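Local coordinates for single-strand DNA-binding protein (Agrobacterium tumefaciens, PDB 3BTP) that coats single-stranded DNA without regard to base sequence and mediates nuclear uptake of the transferred T-DNA strand during plant transformation, at residues T211-L223 with I246-S258. Numbering follows the deposited sequence.
Sequences TDIFYQTDKNIKL and IQKRYEHQFQAGS
Thr217 and Tyr250 form a single antiparallel beta bridge between two loops, one following helix 186-206 and the other lying between strands 243-245 and 263-266; aromatic and aliphatic packing extends the contact to both sides. With Thr217 CA 4.3 Å from Tyr250 CA, they are the non-hydrogen-bonded pair between two flanking backbone bonds. Glu251 N donates to Gln216 O at 2.8 Å, and Asp218 N donates to Arg249 O at 3.1 Å, each nearly straight, although the second donor stands well above the carbonyl plane. A water donates to the carbonyls of Phe214 and Gln216 and accepts from His252 N, linking the backbones beyond the bridge.

On one side the Phe214 ring is covered by Gln255, whose CB lies 3.5 Å from the ring centroid and only 3° off the normal, a clear CH-pi contact; Asp212 CB of its own segment lies over the rim of the opposite face. The Phe214 edge, through CD1, points toward the His252 ring in an offset edge-to-face pair, with planes at 69°. On the other side Ile221 CD1 sits over one face of the Arg249 guanidinium, 3.4 Å from Arg249 NE. The arginine chain, bent at chi2 and chi3, brings its CB and its guanidinium against the same methyl. Arg249 NE is buried here without a hydrogen-bond partner, whereas Arg249 NH1 bonds weakly to Asp233 O. Between these ends, Thr217 CG2 touches Lys248 CE at 3.7 Å. Lys248 NZ reaches a second water held by Tyr215 O, and also bonds a polar side chain on the chain of another protein.

Tyr250 and Ala256 pack against helix 162-167, Phe214 rests on Arg150 of strand 149-153, and Ile213 reaches Trp199 of helix 186-206.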
loop_
_atom_site.group_PDB
_atom_site.type_symbol
_atom_site.label_atom_id
_atom_site.label_comp_id
_atom_site.label_asym_id
_atom_site.label_seq_id
_atom_site.Cartn_x
_atom_site.Cartn_y
_atom_site.Cartn_z
ATOM N N THR A 211 0.474 -22.543 15.180
ATOM C CA THR A 211 0.651 -21.113 15.328
ATOM C C THR A 211 2.117 -20.683 15.221
ATOM O O THR A 211 2.438 -19.541 15.627
ATOM C CB THR A 211 0.152 -20.559 16.697
ATOM O OG1 THR A 211 0.999 -21.024 17.750
ATOM C CG2 THR A 211 -1.325 -20.818 16.993
ATOM N N ASP A 212 2.985 -21.538 14.625
ATOM C CA ASP A 212 4.389 -21.150 14.347
ATOM C C ASP A 212 4.456 -19.891 13.492
ATOM O O ASP A 212 3.664 -19.705 12.630
ATOM C CB ASP A 212 5.176 -22.293 13.685
ATOM C CG ASP A 212 5.480 -23.454 14.669
ATOM O OD1 ASP A 212 5.154 -23.384 15.887
ATOM O OD2 ASP A 212 6.032 -24.459 14.199
ATOM N N ILE A 213 5.461 -19.067 13.748
ATOM C CA ILE A 213 5.658 -17.776 13.085
ATOM C C ILE A 213 6.606 -17.893 11.887
ATOM O O ILE A 213 6.359 -17.262 10.825
ATOM C CB ILE A 213 6.147 -16.712 14.096
ATOM C CG1 ILE A 213 5.110 -16.488 15.176
ATOM C CG2 ILE A 213 6.281 -15.420 13.398
ATOM C CD1 ILE A 213 5.644 -16.087 16.539
ATOM N N PHE A 214 7.639 -18.748 12.033
ATOM C CA PHE A 214 8.614 -19.069 10.958
ATOM C C PHE A 214 9.489 -17.895 10.610
ATOM O O PHE A 214 9.886 -17.697 9.437
ATOM C CB PHE A 214 7.951 -19.653 9.676
ATOM C CG PHE A 214 7.066 -20.844 9.934
ATOM C CD1 PHE A 214 7.623 -22.082 10.281
ATOM C CD2 PHE A 214 5.670 -20.739 9.813
ATOM C CE1 PHE A 214 6.798 -23.182 10.518
ATOM C CE2 PHE A 214 4.839 -21.831 10.047
ATOM C CZ PHE A 214 5.399 -23.055 10.391
ATOM N N TYR A 215 9.853 -17.151 11.639
ATOM C CA TYR A 215 10.739 -16.011 11.491
ATOM C C TYR A 215 12.233 -16.412 11.462
ATOM O O TYR A 215 13.091 -15.558 11.159
ATOM C CB TYR A 215 10.498 -15.015 12.608
ATOM C CG TYR A 215 10.790 -15.605 13.957
ATOM C CD1 TYR A 215 12.097 -15.639 14.455
ATOM C CD2 TYR A 215 9.773 -16.187 14.727
ATOM C CE1 TYR A 215 12.388 -16.225 15.710
ATOM C CE2 TYR A 215 10.037 -16.735 15.951
ATOM C CZ TYR A 215 11.346 -16.759 16.450
ATOM O OH TYR A 215 11.628 -17.317 17.705
ATOM N N GLN A 216 12.539 -17.667 11.814
ATOM C CA GLN A 216 13.950 -18.181 11.888
ATOM C C GLN A 216 14.651 -18.074 10.562
ATOM O O GLN A 216 14.113 -18.511 9.544
ATOM C CB GLN A 216 14.025 -19.642 12.433
ATOM C CG GLN A 216 13.565 -19.821 13.916
ATOM C CD GLN A 216 12.029 -19.909 14.156
ATOM O OE1 GLN A 216 11.233 -19.847 13.236
ATOM N NE2 GLN A 216 11.633 -20.022 15.430
ATOM N N THR A 217 15.839 -17.465 10.583
ATOM C CA THR A 217 16.653 -17.262 9.360
ATOM C C THR A 217 17.480 -18.529 9.061
ATOM O O THR A 217 17.705 -19.360 9.939
ATOM C CB THR A 217 17.577 -16.011 9.424
ATOM O OG1 THR A 217 18.497 -16.164 10.489
ATOM C CG2 THR A 217 16.789 -14.717 9.694
ATOM N N ASP A 218 17.864 -18.669 7.810
ATOM C CA ASP A 218 18.721 -19.712 7.349
ATOM C C ASP A 218 20.168 -19.369 7.779
ATOM O O ASP A 218 20.790 -18.429 7.260
ATOM C CB ASP A 218 18.651 -19.786 5.811
ATOM C CG ASP A 218 19.537 -20.886 5.248
ATOM O OD1 ASP A 218 20.379 -21.458 5.991
ATOM O OD2 ASP A 218 19.370 -21.206 4.064
ATOM N N LYS A 219 20.708 -20.157 8.701
ATOM C CA LYS A 219 21.945 -19.748 9.334
ATOM C C LYS A 219 23.229 -20.140 8.546
ATOM O O LYS A 219 24.312 -19.599 8.811
ATOM C CB LYS A 219 21.897 -19.917 10.865
ATOM C CG LYS A 219 21.363 -18.559 11.513
ATOM C CD LYS A 219 20.845 -18.693 12.952
ATOM C CE LYS A 219 19.597 -17.806 13.236
ATOM N NZ LYS A 219 18.261 -18.559 13.109
ATOM N N ASN A 220 23.057 -20.993 7.532
ATOM C CA ASN A 220 24.069 -21.200 6.485
ATOM C C ASN A 220 24.333 -20.003 5.561
ATOM O O ASN A 220 25.334 -19.973 4.842
ATOM C CB ASN A 220 23.680 -22.385 5.615
ATOM C CG ASN A 220 23.513 -23.677 6.418
ATOM O OD1 ASN A 220 22.575 -24.417 6.186
ATOM N ND2 ASN A 220 24.416 -23.936 7.373
ATOM N N ILE A 221 23.426 -19.019 5.563
ATOM C CA ILE A 221 23.537 -17.858 4.682
ATOM C C ILE A 221 24.110 -16.626 5.428
ATOM O O ILE A 221 23.566 -16.175 6.423
ATOM C CB ILE A 221 22.164 -17.592 3.954
ATOM C CG1 ILE A 221 21.865 -18.776 3.028
ATOM C CG2 ILE A 221 22.172 -16.280 3.167
ATOM C CD1 ILE A 221 20.446 -18.834 2.537
ATOM N N LYS A 222 25.192 -16.072 4.895
ATOM C CA LYS A 222 25.817 -14.890 5.459
ATOM C C LYS A 222 25.494 -13.636 4.669
ATOM O O LYS A 222 25.453 -13.655 3.428
ATOM C CB LYS A 222 27.343 -15.101 5.615
ATOM C CG LYS A 222 27.709 -16.023 6.803
ATOM C CD LYS A 222 28.227 -17.342 6.298
ATOM C CE LYS A 222 28.880 -18.206 7.427
ATOM N NZ LYS A 222 30.271 -18.754 7.097
ATOM N N LEU A 223 25.240 -12.556 5.395
ATOM C CA LEU A 223 24.846 -11.296 4.795
ATOM C C LEU A 223 26.039 -10.515 4.232
ATOM O O LEU A 223 27.163 -10.699 4.696
ATOM C CB LEU A 223 24.062 -10.407 5.794
ATOM C CG LEU A 223 22.708 -10.904 6.311
ATOM C CD1 LEU A 223 22.048 -9.858 7.251
ATOM C CD2 LEU A 223 21.772 -11.295 5.186
ATOM N N ILE A 246 13.778 -12.778 -3.925
ATOM C CA ILE A 246 13.123 -12.715 -2.598
ATOM C C ILE A 246 13.885 -11.730 -1.729
ATOM O O ILE A 246 15.017 -11.354 -2.060
ATOM C CB ILE A 246 12.972 -14.126 -1.897
ATOM C CG1 ILE A 246 14.354 -14.695 -1.622
ATOM C CG2 ILE A 246 12.030 -15.059 -2.760
ATOM C CD1 ILE A 246 14.400 -16.071 -1.006
ATOM N N GLN A 247 13.260 -11.363 -0.610
ATOM C CA GLN A 247 13.703 -10.388 0.358
ATOM C C GLN A 247 14.592 -10.982 1.498
ATOM O O GLN A 247 15.521 -10.326 2.008
ATOM C CB GLN A 247 12.388 -9.740 0.897
ATOM C CG GLN A 247 12.530 -8.399 1.487
ATOM C CD GLN A 247 13.301 -7.440 0.584
ATOM O OE1 GLN A 247 13.295 -7.542 -0.664
ATOM N NE2 GLN A 247 13.936 -6.527 1.190
ATOM N N LYS A 248 14.344 -12.236 1.866
ATOM C CA LYS A 248 14.892 -12.788 3.081
ATOM C C LYS A 248 14.905 -14.288 2.957
ATOM O O LYS A 248 13.941 -14.863 2.372
ATOM C CB LYS A 248 14.018 -12.420 4.269
ATOM C CG LYS A 248 14.496 -12.968 5.592
ATOM C CD LYS A 248 13.824 -12.194 6.713
ATOM C CE LYS A 248 14.126 -12.759 8.083
ATOM N NZ LYS A 248 13.730 -11.644 9.023
ATOM N N ARG A 249 15.969 -14.896 3.519
ATOM C CA ARG A 249 16.174 -16.357 3.604
ATOM C C ARG A 249 15.753 -16.936 4.919
ATOM O O ARG A 249 16.357 -16.670 5.940
ATOM C CB ARG A 249 17.635 -16.734 3.336
ATOM C CG ARG A 249 18.076 -16.101 1.997
ATOM C CD ARG A 249 17.316 -16.699 0.841
ATOM N NE ARG A 249 17.630 -18.099 0.774
ATOM C CZ ARG A 249 18.085 -18.734 -0.293
ATOM N NH1 ARG A 249 18.254 -18.087 -1.448
ATOM N NH2 ARG A 249 18.353 -20.043 -0.189
ATOM N N TYR A 250 14.708 -17.739 4.859
ATOM C CA TYR A 250 14.083 -18.285 6.043
ATOM C C TYR A 250 14.534 -19.724 6.166
ATOM O O TYR A 250 14.688 -20.391 5.151
ATOM C CB TYR A 250 12.539 -18.234 5.906
ATOM C CG TYR A 250 11.924 -16.856 5.934
ATOM C CD1 TYR A 250 11.737 -16.202 7.124
ATOM C CD2 TYR A 250 11.527 -16.193 4.742
ATOM C CE1 TYR A 250 11.154 -14.926 7.165
ATOM C CE2 TYR A 250 10.938 -14.893 4.780
ATOM C CZ TYR A 250 10.751 -14.302 6.001
ATOM O OH TYR A 250 10.199 -13.041 6.099
ATOM N N GLU A 251 14.718 -20.201 7.402
ATOM C CA GLU A 251 14.984 -21.601 7.663
ATOM C C GLU A 251 13.860 -22.521 7.121
ATOM O O GLU A 251 14.138 -23.596 6.644
ATOM C CB GLU A 251 15.122 -21.833 9.149
ATOM C CG GLU A 251 15.266 -23.335 9.449
ATOM C CD GLU A 251 15.654 -23.649 10.866
ATOM O OE1 GLU A 251 15.754 -22.715 11.720
ATOM O OE2 GLU A 251 15.868 -24.865 11.138
ATOM N N HIS A 252 12.596 -22.121 7.244
ATOM C CA HIS A 252 11.438 -22.869 6.707
ATOM C C HIS A 252 10.833 -22.073 5.562
ATOM O O HIS A 252 9.896 -21.236 5.753
ATOM C CB HIS A 252 10.414 -23.070 7.835
ATOM C CG HIS A 252 11.007 -23.694 9.065
ATOM N ND1 HIS A 252 11.303 -22.968 10.209
ATOM C CD2 HIS A 252 11.345 -24.980 9.333
ATOM C CE1 HIS A 252 11.817 -23.779 11.119
ATOM N NE2 HIS A 252 11.847 -25.007 10.612
ATOM N N GLN A 253 11.391 -22.274 4.386
ATOM C CA GLN A 253 11.082 -21.452 3.248
ATOM C C GLN A 253 9.645 -21.554 2.780
ATOM O O GLN A 253 9.068 -20.553 2.456
ATOM C CB GLN A 253 12.000 -21.729 2.067
ATOM C CG GLN A 253 13.510 -21.530 2.319
ATOM C CD GLN A 253 14.232 -21.220 0.983
ATOM O OE1 GLN A 253 14.492 -20.017 0.637
ATOM N NE2 GLN A 253 14.500 -22.268 0.210
ATOM N N PHE A 254 9.087 -22.746 2.696
ATOM C CA PHE A 254 7.730 -22.890 2.187
ATOM C C PHE A 254 6.730 -22.225 3.159
ATOM O O PHE A 254 5.936 -21.414 2.743
ATOM C CB PHE A 254 7.342 -24.357 1.921
ATOM C CG PHE A 254 5.898 -24.500 1.506
ATOM C CD1 PHE A 254 5.419 -23.878 0.359
ATOM C CD2 PHE A 254 5.014 -25.203 2.281
ATOM C CE1 PHE A 254 4.052 -23.960 0.028
ATOM C CE2 PHE A 254 3.677 -25.278 1.948
ATOM C CZ PHE A 254 3.221 -24.683 0.815
ATOM N N GLN A 255 6.814 -22.558 4.442
ATOM C CA GLN A 255 5.950 -22.059 5.472
ATOM C C GLN A 255 6.038 -20.585 5.693
ATOM O O GLN A 255 5.043 -20.000 6.096
ATOM C CB GLN A 255 6.274 -22.717 6.787
ATOM C CG GLN A 255 5.821 -24.144 6.897
ATOM C CD GLN A 255 6.906 -25.100 6.472
ATOM O OE1 GLN A 255 8.010 -24.685 6.146
ATOM N NE2 GLN A 255 6.586 -26.390 6.433
ATOM N N ALA A 256 7.239 -20.001 5.512
ATOM C CA ALA A 256 7.449 -18.561 5.595
ATOM C C ALA A 256 6.849 -17.797 4.430
ATOM O O ALA A 256 6.756 -16.594 4.499
ATOM C CB ALA A 256 8.925 -18.224 5.762
ATOM N N GLY A 257 6.425 -18.474 3.368
ATOM C CA GLY A 257 5.790 -17.775 2.215
ATOM C C GLY A 257 6.787 -17.466 1.104
ATOM O O GLY A 257 6.436 -16.893 0.048
ATOM N N SER A 258 8.042 -17.898 1.304
ATOM C CA SER A 258 9.081 -17.577 0.352
ATOM C C SER A 258 9.230 -18.532 -0.820
ATOM O O SER A 258 10.303 -18.596 -1.399
ATOM C CB SER A 258 10.400 -17.192 1.064
ATOM O OG SER A 258 10.358 -15.721 1.285
HETATM O O HOH W 1 11.738 -19.641 8.972
HETATM O O HOH W 2 13.842 -13.072 11.647
#